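Local coordinates for saframycin Mx1 synthetase B (Legionella pneumophila subsp. pneumophila, PDB 3KXW), which belongs to the ANL superfamily of AMP-binding enzymes, in which a large N-terminal part is followed by a smaller C-terminal AMP-binding domain, at residues A[74-77]-A[78-81]; A[97-100]-A[101-105]; A[109-113]-A[114-118]; A[254-258]-A[259-263]; A[316-319]-A[320-324]. All coordinates share one frame; numbering follows the deposited sequence.

Contact 1 of 5, residues A[74-77]-A[78-81]; sequences PGLP and LIQA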
loop_
_atom_site.group_PDB
_atom_site.type_symbol
_atom_site.label_atom_id
_atom_site.label_comp_id
_atom_site.label_asym_id
_atom_site.label_seq_id
_atom_site.Cartn_x
_atom_site.Cartn_y
_atom_site.Cartn_z
ATOM N N PRO A 74 11.231 7.038 2.013
ATOM C CA PRO A 74 11.318 6.730 0.586
ATOM C C PRO A 74 12.531 7.408 -0.062
ATOM O O PRO A 74 12.889 8.512 0.313
ATOM C CB PRO A 74 10.025 7.336 0.022
ATOM C CG PRO A 74 9.071 7.378 1.181
ATOM C CD PRO A 74 9.956 7.694 2.366
ATOM N N GLY A 75 13.141 6.755 -1.041
ATOM C CA GLY A 75 14.302 7.305 -1.699
ATOM C C GLY A 75 15.194 6.239 -2.292
ATOM O O GLY A 75 14.915 5.036 -2.209
ATOM N N LEU A 76 16.293 6.672 -2.900
ATOM C CA LEU A 76 17.199 5.703 -3.495
ATOM C C LEU A 76 17.968 4.913 -2.427
ATOM O O LEU A 76 18.279 3.739 -2.659
ATOM C CB LEU A 76 18.155 6.360 -4.500
ATOM C CG LEU A 76 17.460 7.011 -5.709
ATOM C CD1 LEU A 76 18.510 7.535 -6.684
ATOM C CD2 LEU A 76 16.543 6.011 -6.399
ATOM N N PRO A 77 18.292 5.540 -1.274
ATOM C CA PRO A 77 19.026 4.730 -0.276
ATOM C C PRO A 77 18.251 3.485 0.192
ATOM O O PRO A 77 18.845 2.417 0.358
ATOM C CB PRO A 77 19.257 5.707 0.883
ATOM C CG PRO A 77 19.325 7.062 0.206
ATOM C CD PRO A 77 18.349 6.988 -0.963
ATOM N N LEU A 78 16.943 3.607 0.383
ATOM C CA LEU A 78 16.147 2.429 0.749
ATOM C C LEU A 78 16.310 1.316 -0.293
ATOM O O LEU A 78 16.473 0.152 0.049
ATOM C CB LEU A 78 14.679 2.789 0.944
ATOM C CG LEU A 78 13.668 1.636 1.075
ATOM C CD1 LEU A 78 14.042 0.707 2.239
ATOM C CD2 LEU A 78 12.289 2.221 1.307
ATOM N N ILE A 79 16.273 1.679 -1.567
ATOM C CA ILE A 79 16.344 0.687 -2.650
ATOM C C ILE A 79 17.724 0.040 -2.722
ATOM O O ILE A 79 17.852 -1.179 -2.896
ATOM C CB ILE A 79 15.988 1.338 -4.007
ATOM C CG1 ILE A 79 14.528 1.827 -3.990
ATOM C CG2 ILE A 79 16.219 0.347 -5.148
ATOM C CD1 ILE A 79 14.168 2.800 -5.165
ATOM N N GLN A 80 18.767 0.846 -2.568
ATOM C CA GLN A 80 20.127 0.290 -2.519
ATOM C C GLN A 80 20.270 -0.690 -1.342
ATOM O O GLN A 80 20.867 -1.756 -1.485
ATOM C CB GLN A 80 21.146 1.424 -2.371
ATOM C CG GLN A 80 21.165 2.390 -3.561
ATOM C CD GLN A 80 21.780 3.729 -3.230
ATOM O OE1 GLN A 80 22.336 3.920 -2.158
ATOM N NE2 GLN A 80 21.649 4.681 -4.139
ATOM N N ALA A 81 19.746 -0.308 -0.180
ATOM C CA ALA A 81 19.900 -1.120 1.040
ATOM C C ALA A 81 19.139 -2.430 0.900
ATOM O O ALA A 81 19.634 -3.492 1.279
ATOM C CB ALA A 81 19.435 -0.334 2.300
#

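Contact 2 of 5, residues A[97-100]-A[101-105]; sequences PPAQ and EKLLD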
loop_
_atom_site.group_PDB
_atom_site.type_symbol
_atom_site.label_atom_id
_atom_site.label_comp_id
_atom_site.label_asym_id
_atom_site.label_seq_id
_atom_site.Cartn_x
_atom_site.Cartn_y
_atom_site.Cartn_z
ATOM N N PRO A 97 10.263 5.095 9.127
ATOM C CA PRO A 97 10.970 5.737 10.239
ATOM C C PRO A 97 9.986 6.024 11.385
ATOM O O PRO A 97 8.875 6.497 11.120
ATOM C CB PRO A 97 11.507 7.026 9.599
ATOM C CG PRO A 97 11.742 6.634 8.184
ATOM C CD PRO A 97 10.595 5.709 7.829
ATOM N N PRO A 98 10.375 5.696 12.632
ATOM C CA PRO A 98 9.476 5.752 13.799
ATOM C C PRO A 98 9.349 7.178 14.327
ATOM O O PRO A 98 9.769 7.476 15.451
ATOM C CB PRO A 98 10.171 4.843 14.820
ATOM C CG PRO A 98 11.637 4.911 14.464
ATOM C CD PRO A 98 11.721 5.196 12.971
ATOM N N ALA A 99 8.769 8.045 13.505
ATOM C CA ALA A 99 8.769 9.483 13.770
ATOM C C ALA A 99 7.809 9.892 14.881
ATOM O O ALA A 99 7.974 10.942 15.499
ATOM C CB ALA A 99 8.465 10.255 12.497
ATOM N N GLN A 100 6.808 9.064 15.139
ATOM C CA GLN A 100 5.837 9.378 16.181
ATOM C C GLN A 100 5.508 8.143 17.005
ATOM O O GLN A 100 6.001 7.037 16.745
ATOM C CB GLN A 100 4.556 10.009 15.596
ATOM C CG GLN A 100 4.749 11.324 14.802
ATOM C CD GLN A 100 5.097 12.519 15.677
ATOM O OE1 GLN A 100 4.863 12.510 16.882
ATOM N NE2 GLN A 100 5.667 13.554 15.071
ATOM N N GLU A 101 4.671 8.339 18.017
ATOM C CA GLU A 101 4.493 7.315 19.035
ATOM C C GLU A 101 4.119 5.944 18.477
ATOM O O GLU A 101 4.775 4.933 18.779
ATOM C CB GLU A 101 3.452 7.780 20.064
ATOM C CG GLU A 101 4.044 8.663 21.157
ATOM C CD GLU A 101 4.154 10.132 20.764
ATOM O OE1 GLU A 101 3.889 10.477 19.570
ATOM O OE2 GLU A 101 4.520 10.940 21.668
ATOM N N LYS A 102 3.058 5.915 17.673
ATOM C CA LYS A 102 2.540 4.656 17.144
ATOM C C LYS A 102 3.518 4.031 16.147
ATOM O O LYS A 102 3.708 2.812 16.139
ATOM C CB LYS A 102 1.148 4.843 16.515
ATOM C CG LYS A 102 0.417 3.534 16.193
ATOM C CD LYS A 102 0.250 2.674 17.446
ATOM C CE LYS A 102 0.160 1.186 17.098
ATOM N NZ LYS A 102 1.498 0.624 16.672
ATOM N N LEU A 103 4.139 4.849 15.303
ATOM C CA LEU A 103 5.152 4.314 14.380
ATOM C C LEU A 103 6.319 3.677 15.138
ATOM O O LEU A 103 6.980 2.765 14.632
ATOM C CB LEU A 103 5.692 5.398 13.439
ATOM C CG LEU A 103 4.754 5.902 12.342
ATOM C CD1 LEU A 103 5.239 7.270 11.858
ATOM C CD2 LEU A 103 4.624 4.929 11.175
ATOM N N LEU A 104 6.586 4.182 16.338
ATOM C CA LEU A 104 7.702 3.674 17.143
ATOM C C LEU A 104 7.328 2.378 17.853
ATOM O O LEU A 104 8.127 1.438 17.939
ATOM C CB LEU A 104 8.162 4.723 18.151
ATOM C CG LEU A 104 9.226 4.242 19.150
ATOM C CD1 LEU A 104 10.500 3.821 18.440
ATOM C CD2 LEU A 104 9.505 5.363 20.149
ATOM N N ASP A 105 6.097 2.331 18.344
ATOM C CA ASP A 105 5.538 1.106 18.884
ATOM C C ASP A 105 5.558 -0.009 17.824
ATOM O O ASP A 105 5.927 -1.146 18.112
ATOM C CB ASP A 105 4.099 1.368 19.340
ATOM C CG ASP A 105 3.380 0.107 19.724
ATOM O OD1 ASP A 105 3.673 -0.418 20.815
ATOM O OD2 ASP A 105 2.530 -0.364 18.929
#

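Contact 3 of 5, residues A[109-113]-A[114-118]; sequences RIVTN and SKPVI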
loop_
_atom_site.group_PDB
_atom_site.type_symbol
_atom_site.label_atom_id
_atom_site.label_comp_id
_atom_site.label_asym_id
_atom_site.label_seq_id
_atom_site.Cartn_x
_atom_site.Cartn_y
_atom_site.Cartn_z
ATOM N N ARG A 109 7.649 -3.589 17.935
ATOM C CA ARG A 109 7.019 -4.903 17.801
ATOM C C ARG A 109 7.641 -5.686 16.650
ATOM O O ARG A 109 7.760 -6.894 16.722
ATOM C CB ARG A 109 5.498 -4.789 17.619
ATOM C CG ARG A 109 4.758 -4.261 18.837
ATOM C CD ARG A 109 3.320 -3.850 18.499
ATOM N NE ARG A 109 2.777 -3.043 19.587
ATOM C CZ ARG A 109 2.318 -3.560 20.720
ATOM N NH1 ARG A 109 2.291 -4.875 20.882
ATOM N NH2 ARG A 109 1.866 -2.767 21.686
ATOM N N ILE A 110 8.046 -4.985 15.597
ATOM C CA ILE A 110 8.693 -5.634 14.458
ATOM C C ILE A 110 10.101 -6.118 14.828
ATOM O O ILE A 110 10.512 -7.232 14.486
ATOM C CB ILE A 110 8.688 -4.714 13.230
ATOM C CG1 ILE A 110 7.286 -4.700 12.623
ATOM C CG2 ILE A 110 9.711 -5.173 12.193
ATOM C CD1 ILE A 110 7.101 -3.714 11.465
ATOM N N VAL A 111 10.830 -5.300 15.571
ATOM C CA VAL A 111 12.126 -5.740 16.070
ATOM C C VAL A 111 12.014 -6.979 16.959
ATOM O O VAL A 111 12.792 -7.910 16.833
ATOM C CB VAL A 111 12.887 -4.594 16.795
ATOM C CG1 VAL A 111 14.139 -5.136 17.555
ATOM C CG2 VAL A 111 13.274 -3.528 15.791
ATOM N N THR A 112 11.039 -6.996 17.853
ATOM C CA THR A 112 10.893 -8.142 18.742
ATOM C C THR A 112 10.563 -9.418 17.961
ATOM O O THR A 112 11.060 -10.488 18.275
ATOM C CB THR A 112 9.823 -7.857 19.784
ATOM O OG1 THR A 112 10.198 -6.670 20.513
ATOM C CG2 THR A 112 9.663 -9.052 20.755
ATOM N N ASN A 113 9.710 -9.287 16.951
ATOM C CA ASN A 113 9.306 -10.430 16.146
ATOM C C ASN A 113 10.459 -10.946 15.266
ATOM O O ASN A 113 10.780 -12.138 15.281
ATOM C CB ASN A 113 8.063 -10.067 15.308
ATOM C CG ASN A 113 7.542 -11.232 14.466
ATOM O OD1 ASN A 113 7.301 -12.336 14.965
ATOM N ND2 ASN A 113 7.360 -10.983 13.187
ATOM N N SER A 114 11.091 -10.037 14.530
ATOM C CA SER A 114 12.035 -10.419 13.480
ATOM C C SER A 114 13.477 -10.597 13.966
ATOM O O SER A 114 14.281 -11.198 13.263
ATOM C CB SER A 114 12.011 -9.392 12.339
ATOM O OG SER A 114 12.525 -8.151 12.771
ATOM N N LYS A 115 13.796 -10.041 15.131
ATOM C CA LYS A 115 15.137 -10.160 15.724
ATOM C C LYS A 115 16.303 -9.927 14.741
ATOM O O LYS A 115 17.164 -10.790 14.553
ATOM C CB LYS A 115 15.288 -11.517 16.411
ATOM C CG LYS A 115 14.255 -11.726 17.516
ATOM C CD LYS A 115 14.100 -13.212 17.843
ATOM C CE LYS A 115 13.369 -13.457 19.168
ATOM N NZ LYS A 115 12.028 -12.828 19.234
ATOM N N PRO A 116 16.341 -8.741 14.138
ATOM C CA PRO A 116 17.376 -8.455 13.141
ATOM C C PRO A 116 18.755 -8.321 13.801
ATOM O O PRO A 116 18.846 -7.985 14.996
ATOM C CB PRO A 116 16.957 -7.098 12.597
ATOM C CG PRO A 116 16.158 -6.475 13.726
ATOM C CD PRO A 116 15.379 -7.628 14.270
ATOM N N VAL A 117 19.799 -8.573 13.035
ATOM C CA VAL A 117 21.157 -8.511 13.567
ATOM C C VAL A 117 21.777 -7.143 13.397
ATOM O O VAL A 117 22.650 -6.770 14.172
ATOM C CB VAL A 117 22.097 -9.585 12.961
ATOM C CG1 VAL A 117 21.643 -10.971 13.386
ATOM C CG2 VAL A 117 22.217 -9.458 11.418
ATOM N N ILE A 118 21.308 -6.405 12.387
ATOM C CA ILE A 118 21.821 -5.083 12.023
ATOM C C ILE A 118 20.648 -4.236 11.549
ATOM O O ILE A 118 19.686 -4.771 11.020
ATOM C CB ILE A 118 22.841 -5.162 10.879
ATOM C CG1 ILE A 118 24.107 -5.864 11.338
ATOM C CG2 ILE A 118 23.198 -3.782 10.347
ATOM C CD1 ILE A 118 24.864 -5.084 12.381
#

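Contact 4 of 5, residues A[254-258]-A[259-263]; sequences KHITK and YKATI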
loop_
_atom_site.group_PDB
_atom_site.type_symbol
_atom_site.label_atom_id
_atom_site.label_comp_id
_atom_site.label_asym_id
_atom_site.label_seq_id
_atom_site.Cartn_x
_atom_site.Cartn_y
_atom_site.Cartn_z
ATOM N N LYS A 254 1.471 16.162 -12.949
ATOM C CA LYS A 254 2.584 16.884 -13.588
ATOM C C LYS A 254 3.762 15.968 -13.937
ATOM O O LYS A 254 4.315 16.033 -15.050
ATOM C CB LYS A 254 3.097 18.020 -12.707
ATOM C CG LYS A 254 2.246 19.265 -12.756
ATOM C CD LYS A 254 3.009 20.424 -12.082
ATOM C CE LYS A 254 2.251 21.745 -12.167
ATOM N NZ LYS A 254 2.979 22.855 -11.463
ATOM N N HIS A 255 4.163 15.122 -13.000
ATOM C CA HIS A 255 5.267 14.202 -13.302
ATOM C C HIS A 255 4.902 13.161 -14.348
ATOM O O HIS A 255 5.736 12.821 -15.184
ATOM C CB HIS A 255 5.819 13.545 -12.041
ATOM C CG HIS A 255 6.550 14.505 -11.166
ATOM N ND1 HIS A 255 6.548 14.431 -9.792
ATOM C CD2 HIS A 255 7.286 15.595 -11.485
ATOM C CE1 HIS A 255 7.274 15.419 -9.299
ATOM N NE2 HIS A 255 7.735 16.136 -10.304
ATOM N N ILE A 256 3.674 12.651 -14.299
ATOM C CA ILE A 256 3.238 11.694 -15.296
ATOM C C ILE A 256 3.372 12.361 -16.651
ATOM O O ILE A 256 3.800 11.736 -17.640
ATOM C CB ILE A 256 1.777 11.230 -15.047
ATOM C CG1 ILE A 256 1.744 10.206 -13.883
ATOM C CG2 ILE A 256 1.162 10.662 -16.321
ATOM C CD1 ILE A 256 0.296 9.803 -13.426
ATOM N N THR A 257 3.013 13.642 -16.680
ATOM C CA THR A 257 3.059 14.434 -17.898
ATOM C C THR A 257 4.502 14.599 -18.391
ATOM O O THR A 257 4.812 14.301 -19.553
ATOM C CB THR A 257 2.449 15.834 -17.666
ATOM O OG1 THR A 257 1.035 15.715 -17.418
ATOM C CG2 THR A 257 2.686 16.725 -18.906
ATOM N N LYS A 258 5.359 15.094 -17.501
ATOM C CA LYS A 258 6.752 15.387 -17.818
ATOM C C LYS A 258 7.517 14.153 -18.278
ATOM O O LYS A 258 8.227 14.205 -19.271
ATOM C CB LYS A 258 7.455 16.002 -16.616
ATOM C CG LYS A 258 8.905 16.434 -16.879
ATOM C CD LYS A 258 9.490 17.143 -15.660
ATOM C CE LYS A 258 10.972 17.426 -15.841
ATOM N NZ LYS A 258 11.472 18.281 -14.733
ATOM N N TYR A 259 7.330 13.040 -17.574
ATOM C CA TYR A 259 8.131 11.843 -17.799
ATOM C C TYR A 259 7.470 10.842 -18.741
ATOM O O TYR A 259 8.000 9.753 -18.970
ATOM C CB TYR A 259 8.481 11.195 -16.444
ATOM C CG TYR A 259 9.450 12.050 -15.649
ATOM C CD1 TYR A 259 10.815 11.996 -15.898
ATOM C CD2 TYR A 259 9.000 12.939 -14.685
ATOM C CE1 TYR A 259 11.708 12.793 -15.190
ATOM C CE2 TYR A 259 9.892 13.752 -13.974
ATOM C CZ TYR A 259 11.246 13.672 -14.245
ATOM O OH TYR A 259 12.150 14.450 -13.541
ATOM N N LYS A 260 6.317 11.223 -19.287
ATOM C CA LYS A 260 5.524 10.336 -20.130
ATOM C C LYS A 260 5.388 8.960 -19.510
ATOM O O LYS A 260 5.609 7.950 -20.162
ATOM C CB LYS A 260 6.115 10.243 -21.541
ATOM C CG LYS A 260 5.767 11.451 -22.370
ATOM C CD LYS A 260 6.702 11.620 -23.527
ATOM C CE LYS A 260 6.316 12.861 -24.306
ATOM N NZ LYS A 260 5.100 12.547 -25.094
ATOM N N ALA A 261 5.000 8.922 -18.243
ATOM C CA ALA A 261 4.772 7.648 -17.594
ATOM C C ALA A 261 3.603 6.939 -18.251
ATOM O O ALA A 261 2.618 7.571 -18.683
ATOM C CB ALA A 261 4.510 7.846 -16.061
ATOM N N THR A 262 3.705 5.619 -18.334
ATOM C CA THR A 262 2.679 4.811 -18.974
ATOM C C THR A 262 1.869 4.019 -17.943
ATOM O O THR A 262 0.680 3.696 -18.154
ATOM C CB THR A 262 3.295 3.828 -20.038
ATOM O OG1 THR A 262 4.107 2.846 -19.390
ATOM C CG2 THR A 262 4.178 4.589 -21.024
ATOM N N ILE A 263 2.520 3.694 -16.834
ATOM C CA ILE A 263 1.860 2.966 -15.755
ATOM C C ILE A 263 2.041 3.707 -14.438
ATOM O O ILE A 263 3.146 4.077 -14.095
ATOM C CB ILE A 263 2.443 1.559 -15.614
ATOM C CG1 ILE A 263 2.328 0.814 -16.952
ATOM C CG2 ILE A 263 1.702 0.789 -14.535
ATOM C CD1 ILE A 263 2.878 -0.628 -16.863
HETATM O O HOH W 1 11.565 16.690 -12.243
#

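Contact 5 of 5, residues A[316-319]-A[320-324]; sequences FGFR and KEAFY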
loop_
_atom_site.group_PDB
_atom_site.type_symbol
_atom_site.label_atom_id
_atom_site.label_comp_id
_atom_site.label_asym_id
_atom_site.label_seq_id
_atom_site.Cartn_x
_atom_site.Cartn_y
_atom_site.Cartn_z
ATOM N N PHE A 316 -7.610 16.673 -20.426
ATOM C CA PHE A 316 -6.151 16.677 -20.458
ATOM C C PHE A 316 -5.544 15.341 -20.849
ATOM O O PHE A 316 -4.435 15.023 -20.440
ATOM C CB PHE A 316 -5.580 17.192 -19.142
ATOM C CG PHE A 316 -6.097 18.548 -18.781
ATOM C CD1 PHE A 316 -5.425 19.690 -19.172
ATOM C CD2 PHE A 316 -7.318 18.676 -18.129
ATOM C CE1 PHE A 316 -5.936 20.952 -18.862
ATOM C CE2 PHE A 316 -7.834 19.928 -17.827
ATOM C CZ PHE A 316 -7.148 21.060 -18.193
ATOM N N GLY A 317 -6.281 14.575 -21.649
ATOM C CA GLY A 317 -5.738 13.381 -22.274
ATOM C C GLY A 317 -5.956 12.092 -21.500
ATOM O O GLY A 317 -5.619 11.007 -21.982
ATOM N N PHE A 318 -6.537 12.186 -20.309
ATOM C CA PHE A 318 -6.822 10.970 -19.557
ATOM C C PHE A 318 -8.006 10.218 -20.156
ATOM O O PHE A 318 -9.055 10.807 -20.393
ATOM C CB PHE A 318 -7.076 11.246 -18.061
ATOM C CG PHE A 318 -7.290 9.977 -17.268
ATOM C CD1 PHE A 318 -6.202 9.213 -16.860
ATOM C CD2 PHE A 318 -8.569 9.528 -16.977
ATOM C CE1 PHE A 318 -6.387 8.017 -16.158
ATOM C CE2 PHE A 318 -8.781 8.336 -16.287
ATOM C CZ PHE A 318 -7.682 7.571 -15.875
ATOM N N ARG A 319 -7.855 8.909 -20.371
ATOM C CA ARG A 319 -8.937 8.089 -20.908
ATOM C C ARG A 319 -9.421 7.088 -19.867
ATOM O O ARG A 319 -8.623 6.483 -19.168
ATOM C CB ARG A 319 -8.478 7.337 -22.173
ATOM C CG ARG A 319 -8.404 8.230 -23.413
ATOM C CD ARG A 319 -8.001 7.453 -24.688
ATOM N NE ARG A 319 -8.974 6.419 -25.003
ATOM C CZ ARG A 319 -8.816 5.128 -24.723
ATOM N NH1 ARG A 319 -7.699 4.693 -24.158
ATOM N NH2 ARG A 319 -9.775 4.265 -25.030
ATOM N N LYS A 320 -10.726 6.901 -19.768
ATOM C CA LYS A 320 -11.251 6.043 -18.703
ATOM C C LYS A 320 -10.817 4.597 -18.867
ATOM O O LYS A 320 -10.751 3.857 -17.877
ATOM C CB LYS A 320 -12.782 6.141 -18.620
ATOM C CG LYS A 320 -13.383 5.513 -17.347
ATOM C CD LYS A 320 -14.902 5.755 -17.237
ATOM C CE LYS A 320 -15.480 5.180 -15.919
ATOM N NZ LYS A 320 -16.986 5.311 -15.831
ATOM N N GLU A 321 -10.532 4.200 -20.110
ATOM C CA GLU A 321 -10.093 2.850 -20.429
ATOM C C GLU A 321 -8.739 2.542 -19.780
ATOM O O GLU A 321 -8.338 1.390 -19.686
ATOM C CB GLU A 321 -9.954 2.673 -21.958
ATOM C CG GLU A 321 -11.262 2.704 -22.736
ATOM C CD GLU A 321 -11.861 4.104 -22.853
ATOM O OE1 GLU A 321 -11.124 5.089 -22.666
ATOM O OE2 GLU A 321 -13.078 4.210 -23.129
ATOM N N ALA A 322 -8.019 3.575 -19.373
ATOM C CA ALA A 322 -6.735 3.366 -18.711
ATOM C C ALA A 322 -6.920 2.702 -17.334
ATOM O O ALA A 322 -6.028 1.990 -16.836
ATOM C CB ALA A 322 -6.000 4.691 -18.559
ATOM N N PHE A 323 -8.072 2.930 -16.707
ATOM C CA PHE A 323 -8.266 2.472 -15.330
ATOM C C PHE A 323 -8.193 0.972 -15.273
ATOM O O PHE A 323 -8.821 0.294 -16.091
ATOM C CB PHE A 323 -9.611 2.926 -14.766
ATOM C CG PHE A 323 -9.555 4.241 -14.053
ATOM C CD1 PHE A 323 -8.716 4.418 -12.958
ATOM C CD2 PHE A 323 -10.366 5.295 -14.436
ATOM C CE1 PHE A 323 -8.696 5.623 -12.276
ATOM C CE2 PHE A 323 -10.327 6.497 -13.776
ATOM C CZ PHE A 323 -9.499 6.656 -12.674
ATOM N N TYR A 324 -7.435 0.459 -14.297
ATOM C CA TYR A 324 -7.143 -0.966 -14.219
ATOM C C TYR A 324 -7.311 -1.433 -12.783
ATOM O O TYR A 324 -6.339 -1.445 -12.023
ATOM C CB TYR A 324 -5.706 -1.237 -14.678
ATOM C CG TYR A 324 -5.355 -2.702 -14.824
ATOM C CD1 TYR A 324 -5.595 -3.376 -16.006
ATOM C CD2 TYR A 324 -4.777 -3.405 -13.772
ATOM C CE1 TYR A 324 -5.262 -4.717 -16.158
ATOM C CE2 TYR A 324 -4.439 -4.762 -13.910
ATOM C CZ TYR A 324 -4.698 -5.410 -15.107
ATOM O OH TYR A 324 -4.380 -6.743 -15.237
#

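Contact 1 of 5, residues A[74-77]-A[78-81]
Leu-76 and Ile-79, one helical turn apart, meet obliquely by their branch ends: CD2 of Leu-76 comes within 4.2 Å of CD1 of Ile-79. The CG1 arm of Ile-79 stands anti to its own carbonyl carbon (chi1 -64°), which sets CG1 beside the backbone N, and CD1 passes 3.8 Å from Gly-75 O. Gln-80, drawn out beyond CG, runs up beside the Leu-76 carbonyl, CG lying 3.3 Å from Leu-76 O, until NE2 stands 3.9 Å from Leu-76 CB. The amide thus lies against the backbone and the base of the leucine rather than its methyls. These side chains dress the first turn of helix 76-87, the connecting helix of a beta-alpha-beta unit between strands 67-71 and 91-95. Gly-75 is its N-cap residue, with backbone angles a side chain would not tolerate, and Pro-77 sits in the first turn, where the backbone N has no helical carbonyl to pair with. Two backbone bonds close the turn, Gln-80 N to Leu-76 O at 2.9 Å and Ala-81 N to Pro-77 O at the same length. Leu-76 packs on Cys-30 and Phe-32 of strand 28-34, and Gln-80 touches His-49 and Ile-53 of helix 43-59.

Contact 2 of 5, residues A[97-100]-A[101-105]
The carbonyl O of Gln-100 takes the N-H of Leu-104 at 2.9 Å, almost in line with the C=O, although the N-H...O angle is only 139°. This is the first turn of helix 101-114, with Gln-100 as its N-cap residue, and it follows an inverse gamma turn centred on Pro-98, whose weak closing bond runs from Ala-99 N to Pro-97 O. The tight turn folds Pro-98 back onto the helix: its CB sits 3.6 Å from Leu-104 CA and 3.8 Å from Leu-104 CD1. Leu-103 fills the inner side of the bend, its CB 3.8 Å from Pro-98 CA and its CD1 3.8 Å from Pro-97 O. Outside the bend, the side chains of Gln-100 and Glu-101 both turn at chi2 and bring amide and carboxylate into loose approach, their planes 29° apart. Their closest approach is between two oxygens, Gln-100 OE1 and Glu-101 OE1, at 3.5 Å, and no hydrogen bond forms there. Helix 469-479 meets this outer surface through Phe-475, which touches Glu-101. Farther along the helix, Asp-105 OD2 is shared by two cations: Arg-109 NE forms a salt bridge with it, and Lys-102 NZ, 2.7 Å away, binds to its anti lone pair.

Contact 3 of 5, residues A[109-113]-A[114-118]
With chi1 at 67°, the hydroxyl of Ser-114 is set between its own backbone N and carbonyl carbon, and from there OG reaches back one turn to Ile-110 O, 2.8 Å away. A second torsion works similarly at the helix surface: Lys-115 runs extended until a bend at chi4 (56°) drops NZ onto Thr-112 O, 2.7 Å away. The carbonyl of Ile-110 is therefore gripped twice by one residue. Ser-114 N arrives nearly head-on at 2.9 Å, while OG comes from above the carbonyl plane, 40° out of it. Lys-115 then leaves the helical path with positive phi, yet its N still bonds to Val-111 O at 2.9 Å. The result is a C-terminal helix end in which three successive carbonyls, those of Ile-110, Val-111 and Thr-112, all find donors, one of them the ammonium group of a lysine. That positive charge lies where the helix dipole is negative, which probably adds favourable electrostatics. Pro-116 leads the chain away, its CD resting 4.3 Å from Val-111 CG1. This end of helix 101-114 delivers the chain to strand 118-121 beside strand 67-71. Val-111 and Pro-116 both lean on Leu-69 of strand 67-71 and Ile-143 of strand 143-147; Arg-67 NE bonds to Ser-114 O, and Ile-110 and Ser-114 touch Tyr-174 of strand 169-174.

Contact 4 of 5, residues A[254-258]-A[259-263]
The ring of Tyr-259 has the aliphatic chain of Lys-258 over one face, with CG 4.0 Å above the plane and offset toward the rim, and the carbonyl O of His-255 at its edge, in plane, 3.3 Å from CD2. The imidazole of His-255 runs beside the phenol and points the same way; its CD2 meets Tyr-259 CE2 obliquely at 4.0 Å. In Lys-258, CG anti to the backbone N (chi1 -176°) and every later torsion near 180° lay the methylenes along the phenol: CD approaches Tyr-259 CE2 to 3.8 Å. Their polar ends do not bond directly. One water joins them, accepting from Lys-258 NZ at 3.0 Å and donating to Tyr-259 OH at 2.7 Å. Beneath this surface, helix 250-259 ends in a Schellman motif. Lys-260 has positive phi and a weak bond from its N to Thr-257 O, while Ala-261 N reaches Ile-256 O at 3.1 Å on a lone pair. With that bond made, Ala-261 CB lies 4.2 Å from Ile-256 CG1, before strand 263-266. Toward the neighbouring strands, His-255 meets the Phe-212 ring and touches Leu-33. The chemistry is thus divided: lysine methylenes lie over one face and a backbone carbonyl at the edge, whereas the polar end of the ring is held through hydrogen bonds, its hydroxyl bonding both Glu-38 OE2 and the water that links it to the lysine.

Contact 5 of 5, residues A[316-319]-A[320-324]
Arg-319 reaches over Glu-321 from CB to its tip. CB already lies 3.5 Å from Glu-321 OE1; the chain runs straight through CG and CD, then bends at chi3 (61°) and brings the guanidinium back above the carboxylate. NE passes OE1 of Glu-321 at 3.4 Å, CZ comes to 3.1 Å from the same oxygen, and NH2 closes to 2.8 Å, while NH1 stands 3.7 Å from Glu-321 CB. The two flat groups are nearly parallel, 14° apart, with OE1 over the guanidinium face, so the salt bridge is one of charge and no N-H points at the oxygen. The backbone beneath makes a short 3-10 turn, in which Ala-322 N bonds to Arg-319 O at 3.0 Å. On its buried side, Phe-318 presents its edge to the face of Phe-323 in a T-shaped pair, with centroids 5.0 Å apart and planes at 70°, and Phe-318 CE1 meets Ala-322 CB at 4.1 Å. Lys-320 points elsewhere, to salt bridges with Glu-303 and Glu-307 of helix 303-313. That helix precedes the turn and strand 323-328 follows it. Phe-318 also meets the rings of Phe-309 and Trp-291 edge-to-face, while both phenylalanines of the pair touch Ala-294 of the neighbouring strand 293-296.

All five contacts illustrate how a chain enters or leaves a helix or strand, and four of them form two pairs. Contacts 2 and 3 mark the two ends of helix 101-114, about 15 Å apart between centres. Contacts 4 and 5, about 13 Å apart between centres, lead into strands 263-266 and 323-328 of one sheet. Contact 1, on helix 76-87, stands between the pairs, its centre about 20 Å from those of contacts 2 and 3 and about 21 Å from that of contact 4. The centres of contacts 3 and 5 are about 43 Å apart. The side chains of Ala-261, Ile-110, Phe-323 and Ile-79 stand about 11, 12, 12 and 14 Å from the bound 5'-O-[(S)-(dodecanoyloxy)(hydroxy)phosphoryl]adenosine, a second shell or beyond.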